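Local coordinates for CSE1 (Thermus thermophilus, PDB 4AN8), which forms part of the Cascade ribonucleoprotein complex of a type I-E CRISPR system, in which it probably helps to select foreign DNA for adaptive immune defence, at residues A[281-286]-A[293-298]; A[302-307]-A[455-460]; A[309-314]-A[373-378]; A[390-395]-A[427-432]; A[463-468]-A[491-496]. All coordinates share one frame; numbering follows the deposited sequence. Where two conformers were deposited one is given.

Interaction 1: A[281-286]-A[293-298]; sequences MVAQRL and LVLRLS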
# COMPACT_ATOMS: atom_id res chain seq x y z
N MET A 281 2.69 0.55 8.35
CA MET A 281 2.90 0.20 6.96
C MET A 281 3.41 1.37 6.12
O MET A 281 3.66 1.24 4.91
CB MET A 281 1.64 -0.41 6.36
CG MET A 281 1.36 -1.81 6.89
SD MET A 281 -0.27 -2.39 6.36
CE MET A 281 -0.35 -3.99 7.20
N VAL A 282 3.58 2.52 6.77
CA VAL A 282 3.86 3.74 6.05
C VAL A 282 5.30 4.17 6.25
O VAL A 282 5.81 4.12 7.36
CB VAL A 282 2.91 4.86 6.53
CG1 VAL A 282 3.35 6.21 5.99
CG2 VAL A 282 1.47 4.53 6.15
N ALA A 283 5.96 4.59 5.17
CA ALA A 283 7.34 5.07 5.20
C ALA A 283 7.41 6.57 4.93
O ALA A 283 6.48 7.17 4.39
CB ALA A 283 8.15 4.33 4.21
N GLN A 284 8.52 7.20 5.29
CA GLN A 284 8.63 8.64 5.08
C GLN A 284 9.97 9.02 4.48
O GLN A 284 10.95 8.25 4.56
CB GLN A 284 8.37 9.41 6.38
CG GLN A 284 6.89 9.47 6.78
CD GLN A 284 6.67 10.21 8.10
OE1 GLN A 284 7.44 10.06 9.04
NE2 GLN A 284 5.61 11.03 8.16
N ARG A 285 9.99 10.20 3.87
CA ARG A 285 11.16 10.74 3.21
C ARG A 285 11.20 12.26 3.44
O ARG A 285 10.18 12.86 3.80
CB ARG A 285 11.05 10.41 1.71
CG ARG A 285 12.14 10.97 0.86
CD ARG A 285 11.65 11.33 -0.55
NE ARG A 285 12.69 12.07 -1.26
CZ ARG A 285 13.25 11.66 -2.40
NH1 ARG A 285 12.86 10.54 -2.99
NH2 ARG A 285 14.21 12.40 -2.95
N LEU A 286 12.34 12.89 3.22
CA LEU A 286 12.41 14.35 3.28
C LEU A 286 12.18 14.96 1.90
O LEU A 286 12.61 14.39 0.90
CB LEU A 286 13.76 14.82 3.82
CG LEU A 286 14.07 14.49 5.28
CD1 LEU A 286 15.38 15.09 5.71
CD2 LEU A 286 12.93 14.96 6.18
N LEU A 293 7.58 13.73 4.31
CA LEU A 293 6.44 13.34 3.49
C LEU A 293 6.35 11.83 3.48
O LEU A 293 7.36 11.14 3.52
CB LEU A 293 6.64 13.84 2.06
CG LEU A 293 6.27 15.28 1.70
CD1 LEU A 293 6.75 16.27 2.73
CD2 LEU A 293 6.85 15.61 0.34
N VAL A 294 5.13 11.30 3.42
CA VAL A 294 4.92 9.87 3.28
C VAL A 294 5.36 9.39 1.90
O VAL A 294 5.23 10.11 0.91
CB VAL A 294 3.44 9.51 3.54
CG1 VAL A 294 3.05 9.93 4.97
CG2 VAL A 294 2.51 10.18 2.50
N LEU A 295 5.94 8.19 1.81
CA LEU A 295 6.17 7.59 0.51
C LEU A 295 4.82 7.30 -0.12
O LEU A 295 3.87 6.89 0.55
CB LEU A 295 7.03 6.33 0.56
CG LEU A 295 8.51 6.61 0.29
CD1 LEU A 295 9.07 7.50 1.43
CD2 LEU A 295 9.29 5.32 0.17
N ARG A 296 4.75 7.53 -1.42
CA ARG A 296 3.48 7.64 -2.09
C ARG A 296 3.67 7.04 -3.48
O ARG A 296 4.71 7.23 -4.09
CB ARG A 296 3.17 9.14 -2.19
CG ARG A 296 1.75 9.51 -2.41
CD ARG A 296 1.55 10.92 -1.93
NE ARG A 296 0.28 11.48 -2.41
CZ ARG A 296 -0.36 12.48 -1.81
NH1 ARG A 296 0.14 13.02 -0.69
NH2 ARG A 296 -1.50 12.92 -2.31
N LEU A 297 2.71 6.28 -3.97
CA LEU A 297 2.83 5.77 -5.32
C LEU A 297 2.58 6.91 -6.30
O LEU A 297 1.73 7.76 -6.09
CB LEU A 297 1.87 4.61 -5.55
CG LEU A 297 2.12 3.33 -4.74
CD1 LEU A 297 0.88 2.44 -4.76
CD2 LEU A 297 3.35 2.56 -5.22
N SER A 298 3.34 6.94 -7.39
CA SER A 298 3.23 8.04 -8.33
C SER A 298 2.86 7.54 -9.73
O SER A 298 3.27 6.46 -10.15
CB SER A 298 4.50 8.86 -8.38
OG SER A 298 4.42 9.79 -9.45
O HOH W 1 4.61 4.85 2.66
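R285 and L293 face each other as an antiparallel hydrogen-bonded pair: R285 N donates to L293 O at 2.8 Å, and L293 N returns the bond to R285 O at 2.8 Å. Beside them Q284 and V294 form the non-hydrogen-bonded pair, where the strands draw close enough for a CA-H...O contact of 3.2 Å from Q284 CA to L293 O. A283 O accepts from L295 N at 2.8 Å. Farther along, a water accepts from A283 N and probably donates to L295 O, continuing the link past the last direct bond.

Side chains fill in around this backbone. L295 CD1 reaches over to the other strand, 3.5 Å from Q284 C, while V282 and V294 meet through their CG1 methyls at 3.9 Å. With V282 CG1 anti to its backbone N (chi1 169°), that branch is directed at V294. In the second shell, Q284 bonds through its backbone to K317 and L295 to A190, and A283 rests on F192 of strand 191-195. Paired strands 284-286 and 292-294, joined by a short connection, make a two-stranded antiparallel beta hairpin.

Interaction 2: A[302-307]-A[455-460]; sequences SFWRDF and DLWREA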
# COMPACT_ATOMS: atom_id res chain seq x y z
N SER A 302 8.67 5.47 -11.03
CA SER A 302 8.89 4.16 -10.42
C SER A 302 9.04 4.26 -8.91
O SER A 302 9.80 5.07 -8.41
CB SER A 302 10.15 3.50 -11.00
OG SER A 302 9.95 3.10 -12.35
N PHE A 303 8.32 3.41 -8.19
CA PHE A 303 8.31 3.50 -6.74
C PHE A 303 9.66 3.21 -6.05
O PHE A 303 10.01 3.86 -5.06
CB PHE A 303 7.23 2.59 -6.15
CG PHE A 303 7.04 2.78 -4.70
CD1 PHE A 303 6.59 3.99 -4.21
CD2 PHE A 303 7.37 1.77 -3.80
CE1 PHE A 303 6.43 4.18 -2.81
CE2 PHE A 303 7.22 1.95 -2.42
CZ PHE A 303 6.75 3.16 -1.93
N TRP A 304 10.41 2.25 -6.56
CA TRP A 304 11.67 1.86 -5.94
C TRP A 304 12.66 3.03 -5.93
O TRP A 304 13.66 3.01 -5.21
CB TRP A 304 12.29 0.62 -6.62
CG TRP A 304 12.39 0.73 -8.12
CD1 TRP A 304 11.48 0.31 -9.04
CD2 TRP A 304 13.47 1.32 -8.87
NE1 TRP A 304 11.91 0.58 -10.31
CE2 TRP A 304 13.14 1.19 -10.24
CE3 TRP A 304 14.68 1.91 -8.52
CZ2 TRP A 304 13.98 1.67 -11.27
CZ3 TRP A 304 15.52 2.37 -9.55
CH2 TRP A 304 15.16 2.26 -10.90
N ARG A 305 12.37 4.05 -6.72
CA ARG A 305 13.21 5.24 -6.77
C ARG A 305 13.25 5.98 -5.45
O ARG A 305 14.15 6.77 -5.21
CB ARG A 305 12.74 6.19 -7.85
CG ARG A 305 13.14 5.74 -9.22
CD ARG A 305 13.54 6.96 -9.99
NE ARG A 305 12.61 7.22 -11.05
CZ ARG A 305 12.57 8.36 -11.74
NH1 ARG A 305 13.39 9.36 -11.47
NH2 ARG A 305 11.66 8.47 -12.69
N ASP A 306 12.27 5.73 -4.59
CA ASP A 306 12.25 6.34 -3.26
C ASP A 306 12.87 5.44 -2.19
O ASP A 306 12.87 5.82 -1.02
CB ASP A 306 10.82 6.71 -2.86
CG ASP A 306 10.24 7.81 -3.71
OD1 ASP A 306 10.91 8.83 -3.91
OD2 ASP A 306 9.12 7.65 -4.23
N PHE A 307 13.38 4.27 -2.56
CA PHE A 307 13.84 3.31 -1.54
C PHE A 307 15.07 3.76 -0.70
O PHE A 307 15.25 3.26 0.41
CB PHE A 307 14.11 1.91 -2.12
CG PHE A 307 12.87 1.08 -2.36
CD1 PHE A 307 11.60 1.56 -2.04
CD2 PHE A 307 12.98 -0.20 -2.91
CE1 PHE A 307 10.48 0.79 -2.28
CE2 PHE A 307 11.88 -0.98 -3.14
CZ PHE A 307 10.63 -0.50 -2.82
N ASP A 455 28.17 -3.39 -9.72
CA ASP A 455 28.66 -3.69 -11.06
C ASP A 455 27.55 -4.23 -11.94
O ASP A 455 27.42 -3.83 -13.10
CB ASP A 455 29.83 -4.67 -11.00
CG ASP A 455 31.03 -4.10 -10.26
OD1 ASP A 455 31.34 -2.90 -10.46
OD2 ASP A 455 31.65 -4.84 -9.46
N LEU A 456 26.74 -5.14 -11.40
CA LEU A 456 25.59 -5.63 -12.15
C LEU A 456 24.68 -4.46 -12.51
O LEU A 456 24.14 -4.39 -13.61
CB LEU A 456 24.82 -6.68 -11.34
CG LEU A 456 25.44 -8.07 -11.27
CD1 LEU A 456 25.76 -8.59 -12.67
CD2 LEU A 456 26.69 -8.08 -10.39
N TRP A 457 24.54 -3.51 -11.59
CA TRP A 457 23.62 -2.41 -11.79
C TRP A 457 24.14 -1.53 -12.93
O TRP A 457 23.37 -1.13 -13.81
CB TRP A 457 23.50 -1.60 -10.50
CG TRP A 457 22.48 -0.51 -10.54
CD1 TRP A 457 22.71 0.81 -10.31
CD2 TRP A 457 21.07 -0.64 -10.79
NE1 TRP A 457 21.53 1.51 -10.41
CE2 TRP A 457 20.51 0.65 -10.70
CE3 TRP A 457 20.23 -1.73 -11.08
CZ2 TRP A 457 19.15 0.89 -10.90
CZ3 TRP A 457 18.88 -1.49 -11.29
CH2 TRP A 457 18.35 -0.18 -11.20
N ARG A 458 25.44 -1.25 -12.89
CA ARG A 458 26.07 -0.42 -13.92
C ARG A 458 25.88 -1.05 -15.29
O ARG A 458 25.60 -0.35 -16.27
CB ARG A 458 27.55 -0.20 -13.64
CG ARG A 458 28.18 0.82 -14.58
CD ARG A 458 29.57 1.21 -14.13
NE ARG A 458 29.67 1.21 -12.67
CZ ARG A 458 30.32 0.29 -11.97
NH1 ARG A 458 30.94 -0.70 -12.61
NH2 ARG A 458 30.36 0.36 -10.65
N GLU A 459 26.00 -2.36 -15.36
CA GLU A 459 25.71 -3.07 -16.60
C GLU A 459 24.26 -2.84 -17.02
O GLU A 459 23.98 -2.59 -18.20
CB GLU A 459 25.99 -4.57 -16.45
CG GLU A 459 27.39 -4.89 -15.95
CD GLU A 459 28.49 -4.24 -16.78
OE1 GLU A 459 28.24 -3.91 -17.96
OE2 GLU A 459 29.60 -4.05 -16.24
N ALA A 460 23.34 -2.93 -16.06
CA ALA A 460 21.93 -2.75 -16.38
C ALA A 460 21.65 -1.32 -16.80
O ALA A 460 20.88 -1.08 -17.72
CB ALA A 460 21.05 -3.16 -15.20
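W304 and W457 meet through the six-membered parts of their indoles, joining a 3-10 turn of the long loop before helix 320-333 to helix 453-476 of the C-terminal helical bundle. The aromatic contact is an offset edge-to-face (T-shaped) stack: the edge of W457 is directed toward the face of W304, the planes stand at 89° and the ring centroids are 5.9 Å apart. The two side chains come from opposite directions, and the first torsion of W304 (chi1 51°) turns its indole toward helix 453-476.

Neighbours in the loop pack on the W304 ring: S302 CB lies 3.4 Å above its plane, offset toward the rim, and R305 CG approaches the same face. W304 CA in turn sits over the centre of the F307 ring. F441 of helix 429-446 stacks on the W304 indole as well.

Polar bonds fix the two ring nitrogens. W304 NE1 bonds to D438 OD1, which S302 OG also reaches, so one carboxylate ties the turn and its indole to helix 429-446; W457 NE1 bonds to A381 O of helix 372-403. Both indoles are buried, and these bonds satisfy their N-H groups. The rings touch at their outer carbons: W304 CH2 lies 4.0 Å from W457 CH2, and W304 CZ3 lies 4.1 Å from W457 CZ2.

Interaction 3: A[309-314]-A[373-378]; sequences AMLPRQ and KAEENL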
# COMPACT_ATOMS: atom_id res chain seq x y z
N ALA A 309 15.71 7.14 -0.10
CA ALA A 309 15.23 8.31 0.60
C ALA A 309 14.39 7.96 1.85
O ALA A 309 14.22 8.81 2.72
CB ALA A 309 14.45 9.22 -0.33
N MET A 310 13.88 6.74 1.94
CA MET A 310 13.11 6.36 3.12
C MET A 310 14.03 6.00 4.31
O MET A 310 13.59 5.99 5.46
CB MET A 310 12.15 5.22 2.80
CG MET A 310 12.84 3.90 2.61
SD MET A 310 11.75 2.63 1.93
CE MET A 310 12.86 1.24 1.76
N LEU A 311 15.29 5.69 4.00
CA LEU A 311 16.35 5.41 4.99
C LEU A 311 16.68 6.58 5.93
O LEU A 311 16.74 7.75 5.50
CB LEU A 311 17.63 5.03 4.26
CG LEU A 311 17.81 3.60 3.76
CD1 LEU A 311 16.50 2.91 3.47
CD2 LEU A 311 18.70 3.60 2.53
N PRO A 312 16.87 6.28 7.22
CA PRO A 312 17.27 7.31 8.19
C PRO A 312 18.51 8.09 7.75
O PRO A 312 18.54 9.32 7.85
CB PRO A 312 17.56 6.51 9.47
CG PRO A 312 16.70 5.27 9.34
CD PRO A 312 16.64 4.96 7.85
N ARG A 313 19.53 7.39 7.25
CA ARG A 313 20.75 8.03 6.78
C ARG A 313 20.45 9.16 5.77
O ARG A 313 21.30 10.03 5.53
CB ARG A 313 21.70 7.01 6.14
CG ARG A 313 21.34 6.67 4.71
CD ARG A 313 22.23 5.59 4.15
NE ARG A 313 22.49 4.56 5.15
CZ ARG A 313 23.69 4.30 5.66
NH1 ARG A 313 24.75 4.98 5.23
NH2 ARG A 313 23.83 3.35 6.57
N GLN A 314 19.26 9.13 5.17
CA GLN A 314 18.90 10.17 4.21
C GLN A 314 17.84 11.09 4.78
O GLN A 314 17.26 11.90 4.07
CB GLN A 314 18.43 9.57 2.89
CG GLN A 314 19.54 8.90 2.10
CD GLN A 314 19.28 8.96 0.60
OE1 GLN A 314 18.18 9.35 0.17
NE2 GLN A 314 20.27 8.58 -0.20
N LYS A 373 26.26 -1.45 4.78
CA LYS A 373 26.81 -1.76 3.47
C LYS A 373 25.70 -1.81 2.43
O LYS A 373 25.76 -1.11 1.42
CB LYS A 373 27.61 -3.07 3.51
CG LYS A 373 27.95 -3.68 2.15
CD LYS A 373 28.48 -2.65 1.15
CE LYS A 373 29.83 -2.08 1.54
NZ LYS A 373 30.37 -1.19 0.48
N ALA A 374 24.68 -2.63 2.67
CA ALA A 374 23.53 -2.68 1.78
C ALA A 374 22.93 -1.29 1.59
O ALA A 374 22.63 -0.90 0.46
CB ALA A 374 22.49 -3.66 2.30
N GLU A 375 22.77 -0.53 2.66
CA GLU A 375 22.17 0.80 2.53
C GLU A 375 23.06 1.67 1.64
O GLU A 375 22.58 2.43 0.82
CB GLU A 375 21.90 1.45 3.89
CG GLU A 375 20.77 0.75 4.65
CD GLU A 375 20.37 1.43 5.95
OE1 GLU A 375 20.72 2.61 6.17
OE2 GLU A 375 19.69 0.78 6.76
N GLU A 376 24.37 1.51 1.82
CA GLU A 376 25.36 2.25 1.05
C GLU A 376 25.24 1.89 -0.42
O GLU A 376 25.18 2.77 -1.28
CB GLU A 376 26.77 1.93 1.56
CG GLU A 376 27.89 2.16 0.56
CD GLU A 376 29.22 1.57 1.03
OE1 GLU A 376 29.52 1.67 2.24
OE2 GLU A 376 29.95 1.00 0.19
N ASN A 377 25.18 0.59 -0.71
CA ASN A 377 25.00 0.13 -2.08
C ASN A 377 23.72 0.66 -2.72
O ASN A 377 23.73 1.07 -3.89
CB ASN A 377 25.03 -1.40 -2.16
CG ASN A 377 26.41 -1.95 -1.94
OD1 ASN A 377 27.40 -1.26 -2.19
ND2 ASN A 377 26.49 -3.19 -1.46
N LEU A 378 22.63 0.66 -1.96
CA LEU A 378 21.35 1.12 -2.47
C LEU A 378 21.43 2.60 -2.79
O LEU A 378 20.97 3.04 -3.84
CB LEU A 378 20.24 0.84 -1.46
CG LEU A 378 18.80 1.15 -1.89
CD1 LEU A 378 18.44 0.43 -3.21
CD2 LEU A 378 17.83 0.74 -0.78
O HOH W 2 19.75 4.80 7.55
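E375, near the start of helix 372-403, meets both R313 and L311 of the loop. Its side chain is extended beyond CG and presents a single oxygen to the arginine. R313 grips it side-on, with NE donating to E375 OE1 at 2.8 Å and NH2 to the same oxygen at 3.2 Å. Both bonds lie close to the guanidinium plane, yet that plane is turned 88° from the carboxylate. NE meets the anti lone pair of OE1, whereas NH2 comes from 52° above the carboxylate plane. A bend at chi3 of R313 (40°) lays the guanidinium across the glutamate, with R313 NE only 3.4 Å from E375 CB.

A water bridges the same pair, accepting from R313 N at 2.6 Å and donating to E375 OE1 at 2.8 Å. The apolar stem of E375 is used too: L311 CD2 packs 4.1 Å from E375 CG.

One turn on, the same methyl also faces L378, L311 CD2 and L378 CD2 lying a loose 4.5 Å apart. L378 also rests on F441 and F445 of helix 429-446, so L311 is linked to the bundle interior.

Two N-H groups of one arginine and a water thus converge on one oxygen of a buried carboxylate, which probably favours the ionised form of E375 and ties the loop to the helix by charge as well as by packing.

Interaction 4: A[390-395]-A[427-432]; sequences QGLKHL and LPLERL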
# COMPACT_ATOMS: atom_id res chain seq x y z
N GLN A 390 18.85 11.84 -15.59
CA GLN A 390 18.84 13.29 -15.74
C GLN A 390 19.60 13.70 -17.03
O GLN A 390 19.17 14.58 -17.78
CB GLN A 390 19.47 13.94 -14.50
CG GLN A 390 18.99 15.36 -14.21
CD GLN A 390 17.51 15.43 -13.82
OE1 GLN A 390 16.88 14.42 -13.49
NE2 GLN A 390 16.96 16.64 -13.86
N GLY A 391 20.73 13.03 -17.28
CA GLY A 391 21.46 13.20 -18.52
C GLY A 391 20.59 12.86 -19.71
O GLY A 391 20.55 13.61 -20.69
N LEU A 392 19.87 11.74 -19.63
CA LEU A 392 18.93 11.34 -20.68
C LEU A 392 17.82 12.35 -20.88
O LEU A 392 17.47 12.69 -22.01
CB LEU A 392 18.35 9.95 -20.43
CG LEU A 392 19.40 8.83 -20.52
CD1 LEU A 392 18.84 7.46 -20.10
CD2 LEU A 392 20.02 8.77 -21.93
N LYS A 393 17.24 12.83 -19.78
CA LYS A 393 16.19 13.85 -19.88
C LYS A 393 16.71 15.10 -20.59
O LYS A 393 16.00 15.75 -21.37
CB LYS A 393 15.65 14.20 -18.49
CG LYS A 393 14.60 15.30 -18.46
CD LYS A 393 14.28 15.69 -17.02
CE LYS A 393 13.21 16.76 -16.93
NZ LYS A 393 11.86 16.32 -17.45
N HIS A 394 17.96 15.46 -20.31
CA HIS A 394 18.52 16.65 -20.92
C HIS A 394 18.74 16.39 -22.41
O HIS A 394 18.43 17.23 -23.26
CB HIS A 394 19.84 17.03 -20.25
CG HIS A 394 20.49 18.24 -20.84
ND1 HIS A 394 21.69 18.19 -21.51
CD2 HIS A 394 20.09 19.54 -20.90
CE1 HIS A 394 22.02 19.40 -21.93
NE2 HIS A 394 21.06 20.23 -21.57
N LEU A 395 19.26 15.21 -22.72
CA LEU A 395 19.43 14.80 -24.10
C LEU A 395 18.10 14.93 -24.85
O LEU A 395 18.05 15.55 -25.92
CB LEU A 395 19.95 13.37 -24.13
CG LEU A 395 20.73 12.92 -25.37
CD1 LEU A 395 21.17 11.46 -25.23
CD2 LEU A 395 19.88 13.09 -26.59
N LEU A 427 9.22 11.23 -27.52
CA LEU A 427 10.47 10.48 -27.65
C LEU A 427 10.47 9.35 -26.63
O LEU A 427 10.12 9.57 -25.48
CB LEU A 427 11.67 11.40 -27.44
CG LEU A 427 11.84 12.58 -28.41
CD1 LEU A 427 12.92 13.53 -27.90
CD2 LEU A 427 12.18 12.09 -29.81
N PRO A 428 10.85 8.14 -27.05
CA PRO A 428 10.85 6.96 -26.18
C PRO A 428 12.04 6.88 -25.21
O PRO A 428 12.21 5.87 -24.54
CB PRO A 428 10.95 5.80 -27.17
CG PRO A 428 11.66 6.39 -28.36
CD PRO A 428 11.18 7.81 -28.45
N LEU A 429 12.85 7.93 -25.13
CA LEU A 429 14.12 7.80 -24.41
C LEU A 429 13.96 7.57 -22.89
O LEU A 429 14.47 6.59 -22.35
CB LEU A 429 15.00 9.02 -24.71
CG LEU A 429 16.41 8.94 -24.15
CD1 LEU A 429 17.12 7.77 -24.77
CD2 LEU A 429 17.16 10.25 -24.40
N GLU A 430 13.26 8.47 -22.20
CA GLU A 430 13.16 8.39 -20.74
C GLU A 430 12.26 7.25 -20.31
O GLU A 430 12.58 6.52 -19.36
CB GLU A 430 12.64 9.70 -20.17
CG GLU A 430 13.61 10.86 -20.21
CD GLU A 430 12.95 12.13 -19.74
OE1 GLU A 430 12.83 12.32 -18.50
OE2 GLU A 430 12.52 12.94 -20.60
N ARG A 431 11.13 7.11 -20.99
CA ARG A 431 10.19 6.03 -20.72
C ARG A 431 10.88 4.67 -20.79
O ARG A 431 10.69 3.84 -19.90
CB ARG A 431 9.00 6.10 -21.67
CG ARG A 431 7.96 5.02 -21.47
CD ARG A 431 6.72 5.26 -22.33
NE ARG A 431 7.00 5.32 -23.77
CZ ARG A 431 7.20 4.26 -24.55
NH1 ARG A 431 7.18 3.04 -24.04
NH2 ARG A 431 7.44 4.43 -25.85
N LEU A 432 11.70 4.45 -21.81
CA LEU A 432 12.31 3.13 -21.95
C LEU A 432 13.48 2.88 -21.00
O LEU A 432 13.65 1.77 -20.50
CB LEU A 432 12.74 2.86 -23.40
CG LEU A 432 11.64 2.22 -24.24
CD1 LEU A 432 10.69 3.29 -24.73
CD2 LEU A 432 12.23 1.46 -25.42
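L429 and L392 cross at about a right angle. L429 turns its branch point away from the backbone N (chi1 -174°) and so sends CD2 against the neighbouring helix, where it comes within 3.4 Å of L392 O and 4.1 Å of L392 CD2. The same methyl lies 4.2 Å from L395 CB, so a single branch is lodged between successive turns of helix 372-403.

K393 and E430 run across one another at a slant. The glutamate is extended, and its carboxylate lies against the aliphatic part of the lysine, E430 OE1 being 3.4 Å from K393 CB. K393 turns at its last torsion, but NZ remains 4.2 Å from E430 OE1, too far for a salt bridge though probably near enough for some attraction.

Beyond this pair of helices, L392 touches L496, L395 touches F493, and L429 leans on T472. Leucines meeting inside, with a lysine and a glutamate at the border, are the interhelical packing of the C-terminal four-helix bundle of Cse1.

Interaction 5: A[463-468]-A[491-496]; sequences GAALEA and QEFGRL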
# COMPACT_ATOMS: atom_id res chain seq x y z
N GLY A 463 22.78 -1.01 -20.49
CA GLY A 463 21.83 -1.65 -21.38
C GLY A 463 20.53 -0.89 -21.46
O GLY A 463 19.92 -0.79 -22.53
N ALA A 464 20.08 -0.36 -20.32
CA ALA A 464 18.85 0.41 -20.32
C ALA A 464 19.01 1.64 -21.20
O ALA A 464 18.16 1.92 -22.05
CB ALA A 464 18.47 0.82 -18.88
N ALA A 465 20.09 2.39 -20.98
CA ALA A 465 20.37 3.59 -21.78
C ALA A 465 20.55 3.26 -23.28
O ALA A 465 19.89 3.88 -24.13
CB ALA A 465 21.61 4.31 -21.23
N LEU A 466 21.40 2.28 -23.59
CA LEU A 466 21.63 1.81 -24.96
C LEU A 466 20.36 1.37 -25.65
O LEU A 466 20.10 1.76 -26.78
CB LEU A 466 22.62 0.64 -24.98
CG LEU A 466 24.09 1.00 -24.87
CD1 LEU A 466 24.93 -0.24 -24.57
CD2 LEU A 466 24.55 1.67 -26.14
N GLU A 467 19.57 0.55 -24.97
CA GLU A 467 18.29 0.11 -25.50
C GLU A 467 17.34 1.28 -25.76
O GLU A 467 16.58 1.26 -26.72
CB GLU A 467 17.65 -0.89 -24.53
CG GLU A 467 16.39 -1.56 -25.04
CD GLU A 467 15.97 -2.74 -24.18
OE1 GLU A 467 15.95 -2.59 -22.93
OE2 GLU A 467 15.67 -3.81 -24.74
N ALA A 468 17.38 2.29 -24.91
CA ALA A 468 16.42 3.40 -25.04
C ALA A 468 16.84 4.37 -26.14
O ALA A 468 16.00 4.95 -26.83
CB ALA A 468 16.25 4.13 -23.71
N GLN A 491 26.06 12.21 -30.39
CA GLN A 491 27.32 12.68 -29.80
C GLN A 491 27.17 12.87 -28.29
O GLN A 491 28.00 12.40 -27.52
CB GLN A 491 27.79 13.98 -30.46
CG GLN A 491 28.31 13.76 -31.87
CD GLN A 491 28.82 15.04 -32.53
OE1 GLN A 491 28.92 16.09 -31.89
NE2 GLN A 491 29.14 14.95 -33.81
N GLU A 492 26.09 13.54 -27.88
CA GLU A 492 25.78 13.77 -26.47
C GLU A 492 25.58 12.45 -25.74
O GLU A 492 26.10 12.23 -24.65
CB GLU A 492 24.54 14.65 -26.33
CG GLU A 492 24.28 15.19 -24.93
CD GLU A 492 23.25 16.32 -24.93
OE1 GLU A 492 22.75 16.70 -26.01
OE2 GLU A 492 22.94 16.84 -23.83
N PHE A 493 24.83 11.55 -26.37
CA PHE A 493 24.61 10.25 -25.78
C PHE A 493 25.93 9.54 -25.57
O PHE A 493 26.07 8.75 -24.63
CB PHE A 493 23.68 9.39 -26.63
CG PHE A 493 23.48 8.01 -26.08
CD1 PHE A 493 22.53 7.77 -25.10
CD2 PHE A 493 24.27 6.96 -26.52
CE1 PHE A 493 22.35 6.52 -24.59
CE2 PHE A 493 24.10 5.68 -26.00
CZ PHE A 493 23.13 5.46 -25.03
N GLY A 494 26.89 9.81 -26.44
CA GLY A 494 28.22 9.23 -26.31
C GLY A 494 28.89 9.75 -25.06
O GLY A 494 29.43 8.99 -24.27
N ARG A 495 28.86 11.07 -24.88
CA ARG A 495 29.34 11.67 -23.65
C ARG A 495 28.77 10.96 -22.41
O ARG A 495 29.53 10.52 -21.55
CB ARG A 495 28.98 13.16 -23.59
CG ARG A 495 30.16 14.08 -23.79
CD ARG A 495 29.77 15.55 -23.64
NE ARG A 495 28.74 15.97 -24.59
CZ ARG A 495 28.96 16.20 -25.89
NH1 ARG A 495 30.17 16.03 -26.41
NH2 ARG A 495 27.96 16.59 -26.67
N LEU A 496 27.44 10.86 -22.33
CA LEU A 496 26.77 10.26 -21.17
C LEU A 496 27.30 8.87 -20.83
O LEU A 496 27.64 8.59 -19.68
CB LEU A 496 25.25 10.21 -21.36
CG LEU A 496 24.47 11.48 -21.04
CD1 LEU A 496 22.99 11.27 -21.30
CD2 LEU A 496 24.68 11.89 -19.60
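The two helical segments run in broadly opposite senses and come nearest at A465 and F493, whose CA atoms are 8.9 Å apart. They belong to helices 453-476 and 483-499, consecutive members of the C-terminal four-helix bundle, and the separation leaves room for one large side chain.

F493 is that side chain. Its CG is anti to the backbone N (chi1 177°), which carries the ring straight out to the facing helix. There the ring meets the backbone where A465 joins L466: F493 CE1 approaches A465 O to 3.6 Å, and L466 N lies near the plane of the ring at its edge, 3.9 Å from F493 CZ. The small A465 lets the phenyl come this close, its CB standing 4.1 Å from F493 CE1. L466 starts out pointing away from the other helix, but its chain returns toward it and crosses the phenylalanine side chain at about a right angle.

The ring is held from other directions too, since W469, one turn on along helix 453-476, stacks on F493, and L395 of helix 372-403 packs against it. At the more exposed border of the contact, the methyl L466 CD2 closes on the ring atom F493 CE2 at 4.0 Å.

How the interactions relate
Interactions 1, 2 and 3 form a connected group in which the hairpin abuts the loop that follows it. In one of its two conformers R285 places NH1 2.7 Å from D306 OD1, a salt bridge less certain for that disorder, and L295 CD2 packs 3.9 Å from M310 CB. That loop then reaches the helical bundle at two places, interactions 2 and 3, whose centres are 13 Å apart and where F307 O lies 3.8 Å from L378 CD2. Interactions 4 and 5 lie farther from the hairpin, between helices of the bundle, centres 9 Å apart, with L395 CD1 3.5 Å from F493 CB. Helix 372-403 serves interactions 3 and 4, and helix 453-476 serves 2 and 5. Interactions 1 and 5 are farthest apart, about 31 Å between centres.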